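Local coordinates for putative antioxidant defense protein Mlr4105 (Mesorhizobium loti, PDB 3C1L) that probably acts as a peroxiredoxin-type antioxidant enzyme of the AhpD-like, carboxymuconolactone decarboxylase family, at residues R70-V75 against T121-F126; H82-L87 against D176-D181. All blocks are in the same frame, centred on the assembly; numbering follows the deposited sequence.

Contact 1: residues R70-V75 against T121-F126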
loop_
_atom_site.group_PDB
_atom_site.type_symbol
_atom_site.label_atom_id
_atom_site.label_comp_id
_atom_site.label_asym_id
_atom_site.label_seq_id
_atom_site.Cartn_x
_atom_site.Cartn_y
_atom_site.Cartn_z
ATOM N N ARG B 70 16.239 -22.641 -2.239
ATOM C CA ARG B 70 16.527 -21.640 -1.205
ATOM C C ARG B 70 17.148 -20.352 -1.759
ATOM O O ARG B 70 16.711 -19.284 -1.388
ATOM C CB ARG B 70 17.358 -22.246 -0.076
ATOM C CG ARG B 70 16.606 -23.298 0.704
ATOM C CD ARG B 70 17.496 -24.002 1.675
ATOM N NE ARG B 70 18.142 -25.183 1.106
ATOM C CZ ARG B 70 19.022 -25.944 1.727
ATOM N NH1 ARG B 70 19.488 -25.620 2.921
ATOM N NH2 ARG B 70 19.479 -27.031 1.113
ATOM N N GLU B 71 18.116 -20.456 -2.688
ATOM C CA GLU B 71 18.581 -19.276 -3.437
ATOM C C GLU B 71 17.446 -18.620 -4.245
ATOM O O GLU B 71 17.465 -17.396 -4.448
ATOM C CB GLU B 71 19.729 -19.615 -4.379
ATOM C CG GLU B 71 20.988 -20.076 -3.685
ATOM C CD GLU B 71 21.792 -18.945 -3.016
ATOM O OE1 GLU B 71 21.367 -17.767 -3.073
ATOM O OE2 GLU B 71 22.848 -19.239 -2.425
HETATM N N MSE B 72 16.469 -19.392 -4.720
HETATM C CA MSE B 72 15.291 -18.807 -5.421
HETATM C C MSE B 72 14.404 -18.055 -4.480
HETATM O O MSE B 72 13.885 -16.981 -4.818
HETATM C CB MSE B 72 14.434 -19.863 -6.153
HETATM C CG MSE B 72 15.008 -20.293 -7.497
HETATM SE SE MSE B 72 13.975 -21.708 -8.436
HETATM C CE MSE B 72 12.215 -21.244 -8.042
ATOM N N ILE B 73 14.228 -18.582 -3.274
ATOM C CA ILE B 73 13.455 -17.855 -2.277
ATOM C C ILE B 73 14.201 -16.574 -1.951
ATOM O O ILE B 73 13.594 -15.534 -1.885
ATOM C CB ILE B 73 13.188 -18.685 -0.994
ATOM C CG1 ILE B 73 12.312 -19.929 -1.300
ATOM C CG2 ILE B 73 12.522 -17.808 0.079
ATOM C CD1 ILE B 73 12.411 -20.926 -0.194
ATOM N N ALA B 74 15.528 -16.648 -1.770
ATOM C CA ALA B 74 16.342 -15.466 -1.423
ATOM C C ALA B 74 16.151 -14.351 -2.420
ATOM O O ALA B 74 15.887 -13.180 -2.074
ATOM C CB ALA B 74 17.836 -15.877 -1.341
ATOM N N VAL B 75 16.256 -14.711 -3.694
ATOM C CA VAL B 75 16.144 -13.734 -4.762
ATOM C C VAL B 75 14.693 -13.171 -4.952
ATOM O O VAL B 75 14.529 -11.992 -5.269
ATOM C CB VAL B 75 16.676 -14.307 -6.089
ATOM C CG1 VAL B 75 16.465 -13.286 -7.189
ATOM C CG2 VAL B 75 18.193 -14.711 -5.978
ATOM N N THR B 121 6.340 -22.627 -7.791
ATOM C CA THR B 121 5.333 -21.592 -7.719
ATOM C C THR B 121 4.707 -21.489 -6.304
ATOM O O THR B 121 4.577 -20.400 -5.785
ATOM C CB THR B 121 4.260 -21.785 -8.805
ATOM O OG1 THR B 121 4.900 -21.787 -10.085
ATOM C CG2 THR B 121 3.177 -20.698 -8.779
ATOM N N ALA B 122 4.290 -22.590 -5.707
ATOM C CA ALA B 122 3.650 -22.538 -4.413
ATOM C C ALA B 122 4.575 -21.965 -3.332
ATOM O O ALA B 122 4.146 -21.199 -2.476
ATOM C CB ALA B 122 3.113 -23.912 -4.011
HETATM N N MSE B 123 5.845 -22.355 -3.415
HETATM C CA MSE B 123 6.897 -21.946 -2.521
HETATM C C MSE B 123 7.151 -20.436 -2.542
HETATM O O MSE B 123 7.213 -19.773 -1.493
HETATM C CB MSE B 123 8.164 -22.711 -2.951
HETATM C CG MSE B 123 9.415 -22.340 -2.223
HETATM SE SE MSE B 123 10.831 -23.538 -2.795
HETATM C CE MSE B 123 11.164 -22.675 -4.586
ATOM N N LEU B 124 7.230 -19.916 -3.761
ATOM C CA LEU B 124 7.565 -18.558 -4.039
ATOM C C LEU B 124 6.352 -17.699 -3.759
ATOM O O LEU B 124 6.490 -16.615 -3.234
ATOM C CB LEU B 124 8.050 -18.410 -5.505
ATOM C CG LEU B 124 9.462 -18.946 -5.872
ATOM C CD1 LEU B 124 9.919 -18.506 -7.282
ATOM C CD2 LEU B 124 10.512 -18.556 -4.864
ATOM N N GLU B 125 5.160 -18.182 -4.075
ATOM C CA GLU B 125 3.970 -17.407 -3.731
ATOM C C GLU B 125 3.807 -17.286 -2.206
ATOM O O GLU B 125 3.429 -16.212 -1.709
ATOM C CB GLU B 125 2.706 -17.982 -4.385
ATOM C CG GLU B 125 2.676 -17.862 -5.940
ATOM C CD GLU B 125 2.426 -16.447 -6.474
ATOM O OE1 GLU B 125 2.392 -15.477 -5.665
ATOM O OE2 GLU B 125 2.264 -16.303 -7.725
ATOM N N PHE B 126 4.117 -18.351 -1.457
ATOM C CA PHE B 126 4.114 -18.216 0.007
ATOM C C PHE B 126 5.143 -17.135 0.489
ATOM O O PHE B 126 4.828 -16.237 1.292
ATOM C CB PHE B 126 4.379 -19.538 0.647
ATOM C CG PHE B 126 4.289 -19.528 2.129
ATOM C CD1 PHE B 126 3.048 -19.543 2.761
ATOM C CD2 PHE B 126 5.445 -19.547 2.909
ATOM C CE1 PHE B 126 2.939 -19.543 4.140
ATOM C CE2 PHE B 126 5.361 -19.522 4.320
ATOM C CZ PHE B 126 4.094 -19.540 4.936
#
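The methyl ends of two selenomethionines, Met72 and Met123, meet midway between helix 67-80 and helix 118-132, with CE of Met72 3.9 Å from CE of Met123. Met123 reaches across almost fully extended, CG anti to the backbone N (chi1 175°), and turns only at the last torsion, which swings its methyl toward Met72. The side chains of Met72 and Met123 cross at about a right angle. CE of Met72 also lies 3.7 Å from CD1 of Leu124, making it the point where three side chains converge. The other branch of Leu124 goes to the opposite helix's backbone: CD2 packs 3.7 Å from the carbonyl O of Met72. Ile73 fills the other end of the patch. Its CG1 stands 3.9 Å from CG of Met123 and its CD1 4.0 Å from SE of Met123, flanking the straight part of that side chain. Cutting Ile73 back to alanine would probably deprive CG and SE of Met123 of their neighbours across the contact, opening a gap and giving the long side chain freedom to turn. The four residues are buried and the side chains that meet are all apolar, with the short helical segments 9.9 Å apart at closest approach and their directions crossing at -37°. Leu107 of helix 101-109 touches Met72, while Ala162 of helix 152-175 touches Ile73. This is helix-on-helix packing in the interior of an all-helical AhpD-like fold, and it packs the helix carrying Glu71, which hydrogen-bonds His90 in an arrangement consistent with the Glu-Cys-Cys-His site of AhpD.

Contact 2: residues H82-L87 against D176-D181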
loop_
_atom_site.group_PDB
_atom_site.type_symbol
_atom_site.label_atom_id
_atom_site.label_comp_id
_atom_site.label_asym_id
_atom_site.label_seq_id
_atom_site.Cartn_x
_atom_site.Cartn_y
_atom_site.Cartn_z
ATOM N N HIS B 82 13.704 -4.838 -3.252
ATOM C CA HIS B 82 14.658 -4.083 -4.049
ATOM C C HIS B 82 16.040 -4.012 -3.398
ATOM O O HIS B 82 16.630 -2.958 -3.328
ATOM C CB HIS B 82 14.128 -2.679 -4.412
ATOM C CG HIS B 82 12.930 -2.696 -5.323
ATOM N ND1 HIS B 82 12.987 -3.113 -6.642
ATOM C CD2 HIS B 82 11.637 -2.374 -5.088
ATOM C CE1 HIS B 82 11.786 -3.009 -7.180
ATOM N NE2 HIS B 82 10.952 -2.563 -6.261
ATOM N N CYS B 83 16.552 -5.157 -2.940
ATOM C CA CYS B 83 17.841 -5.220 -2.287
ATOM C C CYS B 83 18.989 -5.456 -3.273
ATOM O O CYS B 83 19.166 -6.556 -3.745
ATOM C CB CYS B 83 17.886 -6.331 -1.243
ATOM S SG CYS B 83 19.511 -6.329 -0.327
ATOM N N TYR B 84 19.775 -4.416 -3.526
ATOM C CA TYR B 84 20.929 -4.499 -4.413
ATOM C C TYR B 84 21.995 -5.547 -4.009
ATOM O O TYR B 84 22.546 -6.263 -4.864
ATOM C CB TYR B 84 21.577 -3.133 -4.484
ATOM C CG TYR B 84 22.800 -3.102 -5.336
ATOM C CD1 TYR B 84 22.772 -3.594 -6.636
ATOM C CD2 TYR B 84 24.000 -2.577 -4.847
ATOM C CE1 TYR B 84 23.901 -3.581 -7.427
ATOM C CE2 TYR B 84 25.115 -2.553 -5.638
ATOM C CZ TYR B 84 25.054 -3.041 -6.922
ATOM O OH TYR B 84 26.178 -3.014 -7.680
ATOM N N TYR B 85 22.276 -5.645 -2.720
ATOM C CA TYR B 85 23.286 -6.558 -2.233
ATOM C C TYR B 85 22.876 -7.975 -2.594
ATOM O O TYR B 85 23.640 -8.759 -3.219
ATOM C CB TYR B 85 23.538 -6.436 -0.696
ATOM C CG TYR B 85 24.743 -7.289 -0.316
ATOM C CD1 TYR B 85 24.620 -8.660 -0.089
ATOM C CD2 TYR B 85 26.004 -6.748 -0.290
ATOM C CE1 TYR B 85 25.759 -9.449 0.176
ATOM C CE2 TYR B 85 27.135 -7.531 -0.014
ATOM C CZ TYR B 85 27.007 -8.871 0.208
ATOM O OH TYR B 85 28.176 -9.610 0.457
ATOM N N CYS B 86 21.644 -8.281 -2.238
ATOM C CA CYS B 86 21.182 -9.631 -2.262
ATOM C C CYS B 86 20.796 -10.064 -3.623
ATOM O O CYS B 86 21.035 -11.224 -3.969
ATOM C CB CYS B 86 20.029 -9.818 -1.308
ATOM S SG CYS B 86 20.547 -9.721 0.439
ATOM N N LEU B 87 20.261 -9.141 -4.425
ATOM C CA LEU B 87 19.952 -9.478 -5.798
ATOM C C LEU B 87 21.216 -9.797 -6.616
ATOM O O LEU B 87 21.224 -10.728 -7.437
ATOM C CB LEU B 87 19.111 -8.381 -6.452
ATOM C CG LEU B 87 17.673 -8.290 -5.948
ATOM C CD1 LEU B 87 16.954 -7.033 -6.452
ATOM C CD2 LEU B 87 16.887 -9.563 -6.344
ATOM N N ASP B 176 23.463 0.618 3.355
ATOM C CA ASP B 176 23.963 0.664 1.959
ATOM C C ASP B 176 25.124 -0.333 1.740
ATOM O O ASP B 176 26.206 0.030 1.297
ATOM C CB ASP B 176 24.391 2.097 1.641
ATOM C CG ASP B 176 24.466 2.406 0.144
ATOM O OD1 ASP B 176 23.944 1.611 -0.689
ATOM O OD2 ASP B 176 25.051 3.498 -0.182
HETATM N N MSE B 177 24.897 -1.603 2.064
HETATM C CA MSE B 177 25.978 -2.605 1.951
HETATM C C MSE B 177 26.224 -2.898 0.488
HETATM O O MSE B 177 25.284 -2.985 -0.283
HETATM C CB MSE B 177 25.637 -3.890 2.705
HETATM C CG MSE B 177 26.881 -4.800 2.999
HETATM SE SE MSE B 177 26.183 -6.526 3.634
HETATM C CE MSE B 177 26.017 -5.982 5.491
ATOM N N ARG B 178 27.495 -3.043 0.116
ATOM C CA ARG B 178 27.910 -3.129 -1.282
ATOM C C ARG B 178 28.381 -4.524 -1.664
ATOM O O ARG B 178 29.342 -5.003 -1.115
ATOM C CB ARG B 178 29.044 -2.129 -1.548
ATOM C CG ARG B 178 28.639 -0.679 -1.299
ATOM C CD ARG B 178 27.368 -0.446 -2.037
ATOM N NE ARG B 178 26.994 0.938 -2.192
ATOM C CZ ARG B 178 26.474 1.451 -3.302
ATOM N NH1 ARG B 178 26.323 0.704 -4.396
ATOM N NH2 ARG B 178 26.143 2.738 -3.318
ATOM N N PRO B 179 27.704 -5.164 -2.630
ATOM C CA PRO B 179 28.096 -6.504 -3.018
ATOM C C PRO B 179 29.422 -6.490 -3.752
ATOM O O PRO B 179 29.783 -5.481 -4.358
ATOM C CB PRO B 179 26.955 -6.941 -3.961
ATOM C CG PRO B 179 26.467 -5.676 -4.583
ATOM C CD PRO B 179 26.802 -4.548 -3.620
ATOM N N ASN B 180 30.133 -7.605 -3.766
ATOM C CA ASN B 180 31.417 -7.655 -4.488
ATOM C C ASN B 180 31.224 -7.428 -5.991
ATOM O O ASN B 180 30.348 -8.029 -6.612
ATOM C CB ASN B 180 32.118 -9.000 -4.286
ATOM C CG ASN B 180 32.296 -9.348 -2.826
ATOM O OD1 ASN B 180 31.329 -9.467 -2.123
ATOM N ND2 ASN B 180 33.546 -9.510 -2.377
ATOM N N ASP B 181 32.096 -6.619 -6.578
ATOM C CA ASP B 181 31.987 -6.248 -7.977
ATOM C C ASP B 181 32.003 -7.503 -8.866
ATOM O O ASP B 181 31.410 -7.498 -9.951
ATOM C CB ASP B 181 33.118 -5.266 -8.359
ATOM C CG ASP B 181 32.929 -4.625 -9.774
ATOM O OD1 ASP B 181 31.824 -4.075 -10.078
ATOM O OD2 ASP B 181 33.904 -4.658 -10.576
HETATM O O HOH W 1 28.642 -2.833 -5.968
#
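Tyr84 and Tyr85 both carry CG anti to the backbone N (chi1 178° and -172°), and these torsions direct the two rings onto the chain leaving helix 152-175, where Pro179 fits between them. They are the middle pair of a Cys-X-X-Cys motif, placed at the start of helix 84-98 as in AhpD. Cys83 is the N-cap: its SG accepts from N of Cys86 at 3.5 Å, tying the two cysteines together. Pro179 makes a CH-pi contact with each tyrosine. Its CG sits over the Tyr84 ring, 3.9 Å from the centroid, and its CB over the Tyr85 ring at 4.2 Å. The opposite face of Tyr85 receives the selenium of selenomethionine Met177 in a Met-aromatic contact, SE lying 4.0 Å from the centroid and just 16° off the ring normal. Tyr85 is thus clamped on both faces, while the carbonyl O of Arg178 comes to its edge, 3.5 Å from CE2. Its hydroxyl bonds Val37 N. Asn180, alongside, bonds Asn36 N through OD1, so both polar ends hold on to the start of helix 36-40. The Arg178 guanidinium approaches Tyr84 obliquely; its NH2 forms a salt bridge with OD2 of Asp176 through a weak hydrogen bond, and also donates to Ala113 O of the third subunit. The outer end of Tyr84 is tied to the loop by water 1, whose O lies 3.0 Å from OH of Tyr84. The same water donates a weak bond to Pro179, with the water O 3.3 Å from the carbonyl O of Pro179.

How the contacts relate
Both contacts are buried, but contact 1 is a meeting of two helices through apolar side chains within the subunit, whereas contact 2 joins a helix start to an irregular C-terminal segment through aromatic ring faces, a carbonyl oxygen at a ring edge and a bridging water, close to a neighbouring subunit. The centres of contact 1 and contact 2 are about 19 Å apart, and their segments alternate along the chain. Helix 67-80 and helix 84-98 are consecutive, and they connect the two sites where Val75 O packs 3.6 Å from Leu87 CD2. Between them these helices carry Glu71, Cys83, Cys86 and His90, a set whose spacing matches the AhpD redox site; the contacts pack different parts of that pair.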